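PDB 4QRK: hypothetical protein from Clostridium sporogenes ATCC 15579, which is of unknown function but is a right-handed beta-helix of the DUF2154 family and putatively takes part in cell adhesion. Local coordinates for residues A[151-156]-A[209-214]; A[113-119]-A[134-140]. All blocks are in the same frame, centred on the assembly; numbering follows the deposited sequence.

Interaction 1. Residues A[151-156]-A[209-214]. With CA (calcium ion), chain B.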
loop_
_atom_site.group_PDB
_atom_site.type_symbol
_atom_site.label_atom_id
_atom_site.label_comp_id
_atom_site.label_asym_id
_atom_site.label_seq_id
_atom_site.Cartn_x
_atom_site.Cartn_y
_atom_site.Cartn_z
ATOM N N ILE A 151 5.676 4.071 5.718
ATOM C CA ILE A 151 6.261 3.004 4.883
ATOM C C ILE A 151 7.595 2.565 5.471
ATOM O O ILE A 151 8.466 3.371 5.742
ATOM C CB ILE A 151 6.488 3.488 3.423
ATOM C CG1 ILE A 151 5.168 3.909 2.778
ATOM C CG2 ILE A 151 7.062 2.387 2.605
ATOM C CD1 ILE A 151 5.317 4.768 1.576
ATOM N N GLU A 152 7.740 1.274 5.686
ATOM C CA GLU A 152 8.967 0.764 6.267
ATOM C C GLU A 152 9.440 -0.462 5.467
ATOM O O GLU A 152 8.708 -1.451 5.336
ATOM C CB GLU A 152 8.717 0.459 7.747
ATOM C CG GLU A 152 9.958 0.022 8.481
ATOM C CD GLU A 152 9.712 -0.246 9.951
ATOM O OE1 GLU A 152 8.521 -0.331 10.358
ATOM O OE2 GLU A 152 10.723 -0.368 10.689
ATOM N N GLY A 153 10.655 -0.372 4.924
ATOM C CA GLY A 153 11.221 -1.389 4.068
ATOM C C GLY A 153 12.539 -1.875 4.634
ATOM O O GLY A 153 13.266 -1.131 5.278
ATOM N N GLY A 154 12.830 -3.142 4.408
ATOM C CA GLY A 154 14.072 -3.732 4.846
ATOM C C GLY A 154 15.117 -3.483 3.782
ATOM O O GLY A 154 15.967 -2.618 3.923
ATOM N N VAL A 155 15.044 -4.268 2.719
ATOM C CA VAL A 155 15.954 -4.120 1.603
ATOM C C VAL A 155 15.106 -3.909 0.342
ATOM O O VAL A 155 14.200 -4.701 0.008
ATOM C CB VAL A 155 16.867 -5.379 1.430
ATOM C CG1 VAL A 155 17.686 -5.290 0.137
ATOM C CG2 VAL A 155 17.765 -5.539 2.618
ATOM N N GLY A 156 15.401 -2.850 -0.385
ATOM C CA GLY A 156 14.693 -2.596 -1.619
ATOM C C GLY A 156 14.400 -1.128 -1.790
ATOM O O GLY A 156 14.812 -0.291 -1.000
ATOM N N GLU A 209 10.856 4.809 5.723
ATOM C CA GLU A 209 12.113 4.306 6.254
ATOM C C GLU A 209 12.547 3.181 5.340
ATOM O O GLU A 209 11.742 2.317 4.967
ATOM C CB GLU A 209 11.944 3.730 7.662
ATOM C CG GLU A 209 11.503 4.719 8.740
ATOM C CD GLU A 209 11.325 4.038 10.107
ATOM O OE1 GLU A 209 10.371 3.245 10.278
ATOM O OE2 GLU A 209 12.152 4.285 11.008
ATOM N N ALA A 210 13.815 3.176 4.991
ATOM C CA ALA A 210 14.368 2.081 4.195
ATOM C C ALA A 210 15.669 1.656 4.839
ATOM O O ALA A 210 16.513 2.476 5.128
ATOM C CB ALA A 210 14.608 2.516 2.758
ATOM N N GLY A 211 15.846 0.372 5.056
ATOM C CA GLY A 211 17.117 -0.104 5.600
ATOM C C GLY A 211 18.222 0.067 4.577
ATOM O O GLY A 211 19.122 0.874 4.736
ATOM N N VAL A 212 18.163 -0.740 3.536
ATOM C CA VAL A 212 19.081 -0.623 2.422
ATOM C C VAL A 212 18.251 -0.456 1.161
ATOM O O VAL A 212 17.473 -1.358 0.758
ATOM C CB VAL A 212 19.938 -1.912 2.280
ATOM C CG1 VAL A 212 20.771 -1.856 1.045
ATOM C CG2 VAL A 212 20.826 -2.082 3.499
ATOM N N GLY A 213 18.421 0.672 0.510
ATOM C CA GLY A 213 17.706 0.912 -0.735
ATOM C C GLY A 213 17.388 2.366 -0.941
ATOM O O GLY A 213 17.745 3.212 -0.152
ATOM N N ALA A 214 16.726 2.657 -2.037
ATOM C CA ALA A 214 16.475 4.037 -2.433
ATOM C C ALA A 214 15.051 4.428 -2.070
ATOM O O ALA A 214 14.137 3.600 -2.092
ATOM C CB ALA A 214 16.674 4.145 -3.923
HETATM CA CA CA B . 9.048 -0.795 13.008
HETATM O O HOH W 1 7.867 4.262 8.729
HETATM O O HOH W 2 13.102 1.688 0.109
HETATM O O HOH W 3 9.929 1.783 12.689
HETATM O O HOH W 4 9.408 -2.362 14.989
HETATM O O HOH W 5 7.718 0.977 13.788
HETATM O O HOH W 6 11.529 -0.735 13.763
#
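Glu-152 and Glu-209 stand side by side on neighbouring rungs of the right-handed beta-helix, both carboxylates pointing the same way on the outer side of parallel strands 147-153 and 203-210. Their planes are turned 36° apart, and OE1 of Glu-209 comes 3.6 Å from CD of Glu-152. Two acidic groups this close would repel one another, and the calcium ion probably eases that. With CG anti to the backbone N (chi1 -176°) and the rest of the chain extended, Glu-152 reaches the metal with both oxygens, OE1 at 2.7 Å and OE2 at 2.9 Å. Glu-209, whose CG lies beside its backbone N instead, stays in the second shell: its OE1 accepts from a water bound to the calcium and from another water that also donates to Ile-151 O.

Beyond the glutamates the paired chains turn the corner together. Gly-211 N donates to Gly-153 O and Val-212 N to Gly-154 O. Val-155 and Val-212 then sit next to each other on the same outer face as the glutamates, CG2 of the first 4.2 Å from CB of the second. Backbone bonds from Glu-152 and Gly-154 to Met-130 carry the same pattern to the preceding rung. At the far side of the turn, CA of Gly-213 lies 3.1 Å from Gly-156 O, and one water donates to both Gly-156 O and Ala-214 O.

Interaction 2. Residues A[113-119]-A[134-140]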
loop_
_atom_site.group_PDB
_atom_site.type_symbol
_atom_site.label_atom_id
_atom_site.label_comp_id
_atom_site.label_asym_id
_atom_site.label_seq_id
_atom_site.Cartn_x
_atom_site.Cartn_y
_atom_site.Cartn_z
ATOM N N GLU A 113 6.851 -7.612 -5.037
ATOM C CA GLU A 113 6.611 -6.297 -5.601
ATOM C C GLU A 113 5.216 -5.828 -5.311
ATOM O O GLU A 113 4.213 -6.523 -5.585
ATOM C CB GLU A 113 6.855 -6.322 -7.094
ATOM C CG GLU A 113 8.295 -6.700 -7.480
ATOM C CD GLU A 113 8.459 -6.866 -8.978
ATOM O OE1 GLU A 113 7.429 -6.858 -9.692
ATOM O OE2 GLU A 113 9.608 -7.013 -9.446
ATOM N N PHE A 114 5.148 -4.663 -4.693
ATOM C CA PHE A 114 3.865 -4.065 -4.332
ATOM C C PHE A 114 3.658 -2.803 -5.175
ATOM O O PHE A 114 4.489 -1.883 -5.165
ATOM C CB PHE A 114 3.852 -3.712 -2.860
ATOM C CG PHE A 114 2.624 -2.929 -2.423
ATOM C CD1 PHE A 114 1.356 -3.318 -2.815
ATOM C CD2 PHE A 114 2.750 -1.809 -1.625
ATOM C CE1 PHE A 114 0.231 -2.593 -2.433
ATOM C CE2 PHE A 114 1.630 -1.084 -1.231
ATOM C CZ PHE A 114 0.375 -1.468 -1.642
ATOM N N LYS A 115 2.555 -2.773 -5.896
ATOM C CA LYS A 115 2.194 -1.635 -6.736
ATOM C C LYS A 115 0.773 -1.232 -6.425
ATOM O O LYS A 115 -0.151 -2.067 -6.377
ATOM C CB LYS A 115 2.305 -2.003 -8.213
ATOM C CG LYS A 115 3.687 -2.373 -8.710
ATOM C CD LYS A 115 3.641 -2.449 -10.245
ATOM C CE LYS A 115 4.789 -3.210 -10.886
ATOM N NZ LYS A 115 6.050 -3.182 -10.099
ATOM N N ALA A 116 0.581 0.055 -6.179
ATOM C CA ALA A 116 -0.751 0.538 -5.846
ATOM C C ALA A 116 -1.039 1.938 -6.359
ATOM O O ALA A 116 -0.246 2.874 -6.178
ATOM C CB ALA A 116 -1.019 0.492 -4.309
ATOM N N ASP A 117 -2.191 2.052 -6.993
ATOM C CA ASP A 117 -2.744 3.336 -7.337
ATOM C C ASP A 117 -3.810 3.627 -6.352
ATOM O O ASP A 117 -4.898 3.050 -6.415
ATOM C CB ASP A 117 -3.359 3.343 -8.723
ATOM C CG ASP A 117 -3.969 4.713 -9.075
ATOM O OD1 ASP A 117 -3.657 5.710 -8.395
ATOM O OD2 ASP A 117 -4.794 4.784 -10.004
ATOM N N LEU A 118 -3.528 4.557 -5.439
ATOM C CA LEU A 118 -4.500 4.936 -4.423
ATOM C C LEU A 118 -4.956 6.375 -4.632
ATOM O O LEU A 118 -5.572 6.964 -3.764
ATOM C CB LEU A 118 -3.904 4.801 -3.023
ATOM C CG LEU A 118 -3.345 3.425 -2.627
ATOM C CD1 LEU A 118 -2.636 3.450 -1.285
ATOM C CD2 LEU A 118 -4.404 2.289 -2.685
ATOM N N SER A 119 -4.700 6.921 -5.803
ATOM C CA SER A 119 -5.056 8.308 -6.090
ATOM C C SER A 119 -6.545 8.523 -6.179
ATOM O O SER A 119 -6.980 9.618 -6.037
ATOM C CB SER A 119 -4.419 8.783 -7.384
ATOM O OG SER A 119 -4.828 7.973 -8.482
ATOM N N LYS A 134 10.096 -4.287 -3.649
ATOM C CA LYS A 134 9.838 -2.935 -4.133
ATOM C C LYS A 134 8.440 -2.518 -3.790
ATOM O O LYS A 134 7.486 -3.313 -3.858
ATOM C CB LYS A 134 9.902 -2.855 -5.649
ATOM C CG LYS A 134 11.174 -3.210 -6.341
ATOM C CD LYS A 134 11.030 -2.828 -7.848
ATOM C CE LYS A 134 11.159 -1.291 -8.061
ATOM N NZ LYS A 134 10.573 -0.770 -9.338
ATOM N N VAL A 135 8.323 -1.235 -3.506
ATOM C CA VAL A 135 7.053 -0.578 -3.287
ATOM C C VAL A 135 6.937 0.581 -4.285
ATOM O O VAL A 135 7.844 1.414 -4.375
ATOM C CB VAL A 135 6.975 0.019 -1.881
ATOM C CG1 VAL A 135 5.724 0.861 -1.718
ATOM C CG2 VAL A 135 7.004 -1.059 -0.843
ATOM N N ASP A 136 5.839 0.634 -5.029
ATOM C CA ASP A 136 5.551 1.783 -5.940
ATOM C C ASP A 136 4.127 2.212 -5.702
ATOM O O ASP A 136 3.189 1.425 -5.946
ATOM C CB ASP A 136 5.716 1.414 -7.428
ATOM C CG ASP A 136 7.153 1.112 -7.815
ATOM O OD1 ASP A 136 7.602 -0.042 -7.624
ATOM O OD2 ASP A 136 7.822 2.022 -8.353
ATOM N N LEU A 137 3.942 3.437 -5.214
ATOM C CA LEU A 137 2.658 3.899 -4.738
ATOM C C LEU A 137 2.315 5.236 -5.302
ATOM O O LEU A 137 3.132 6.184 -5.220
ATOM C CB LEU A 137 2.690 4.106 -3.225
ATOM C CG LEU A 137 2.730 2.979 -2.239
ATOM C CD1 LEU A 137 2.925 3.567 -0.855
ATOM C CD2 LEU A 137 1.415 2.253 -2.350
ATOM N N ASP A 138 1.126 5.318 -5.876
ATOM C CA ASP A 138 0.584 6.573 -6.335
ATOM C C ASP A 138 -0.408 6.996 -5.287
ATOM O O ASP A 138 -1.480 6.426 -5.136
ATOM C CB ASP A 138 -0.073 6.451 -7.698
ATOM C CG ASP A 138 -0.492 7.798 -8.258
ATOM O OD1 ASP A 138 -0.755 8.741 -7.452
ATOM O OD2 ASP A 138 -0.552 7.912 -9.503
ATOM N N ILE A 139 -0.021 8.000 -4.528
ATOM C CA ILE A 139 -0.942 8.600 -3.568
ATOM C C ILE A 139 -1.049 10.076 -3.892
ATOM O O ILE A 139 -0.935 10.925 -3.026
ATOM C CB ILE A 139 -0.518 8.374 -2.113
ATOM C CG1 ILE A 139 0.956 8.624 -1.944
ATOM C CG2 ILE A 139 -0.729 6.937 -1.709
ATOM C CD1 ILE A 139 1.371 8.764 -0.467
ATOM N N SER A 140 -1.350 10.364 -5.152
ATOM C CA SER A 140 -1.362 11.736 -5.663
ATOM C C SER A 140 -2.792 12.286 -5.804
ATOM O O SER A 140 -3.035 13.244 -6.503
ATOM C CB SER A 140 -0.604 11.803 -7.010
ATOM O OG SER A 140 -1.304 11.117 -8.060
HETATM O O HOH W 7 6.754 -2.355 -7.200
#
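The CD2 methyl of Leu-137 is the bump of this contact: it settles into the notch formed by the Phe-114 ring and the Ala-116 methyl, 3.5 Å from CE2 of Phe-114 and 3.6 Å from CB of Ala-116. With CG anti to the backbone N (chi1 173°), the Phe-114 ring lies inward and forward along its own strand, toward Ala-116, and Leu-137 reaches across to it; Val-135 runs alongside, CG1 4.0 Å from CD2 of the ring. Further on, CG2 of Ile-139 nestles against CB and CD1 of Leu-118. Val-128, Met-130 and Leu-126 of strand 123-130 close the core from across it.

The outer face is polar. Asp-117 and Asp-138 lie side by side, and Lys-220 forms a salt bridge with OD2 of Asp-138. Each aspartate makes an Asx turn, its OD1 accepting from OG and N of the serine two residues on; Ser-119 N comes from above the carboxylate plane, Ser-140 N nearly along the C-O axis. A water joins Phe-114 O, Lys-115 NZ and Asp-136 OD1. Parallel strands paired residue for residue, apolar side chains inward and polar ones outward, are characteristic of a right-handed beta-helix.

In the fold
Interactions 1 and 2 belong to different sheets of the same beta-helix, their centres about 15 Å apart. Strand 134-138 of interaction 2 is followed along the chain by strand 147-153 of interaction 1, and the two meet through the core, where CD1 of Ile-151 packs on CD1 of Leu-137, 3.6 Å away. The centre of interaction 2 is about 6 Å, and that of interaction 1 about 14 Å, from the centre of the chain; interaction 1 is a surface contact that includes the corner leading into strand 157-162. That strand lies next to 134-138, and its Val-160 touches Ile-139 as well as, across the core, Ile-151. Of the two contacts, interaction 1 holds the calcium, through Glu-152; another ligand atom comes from outside both.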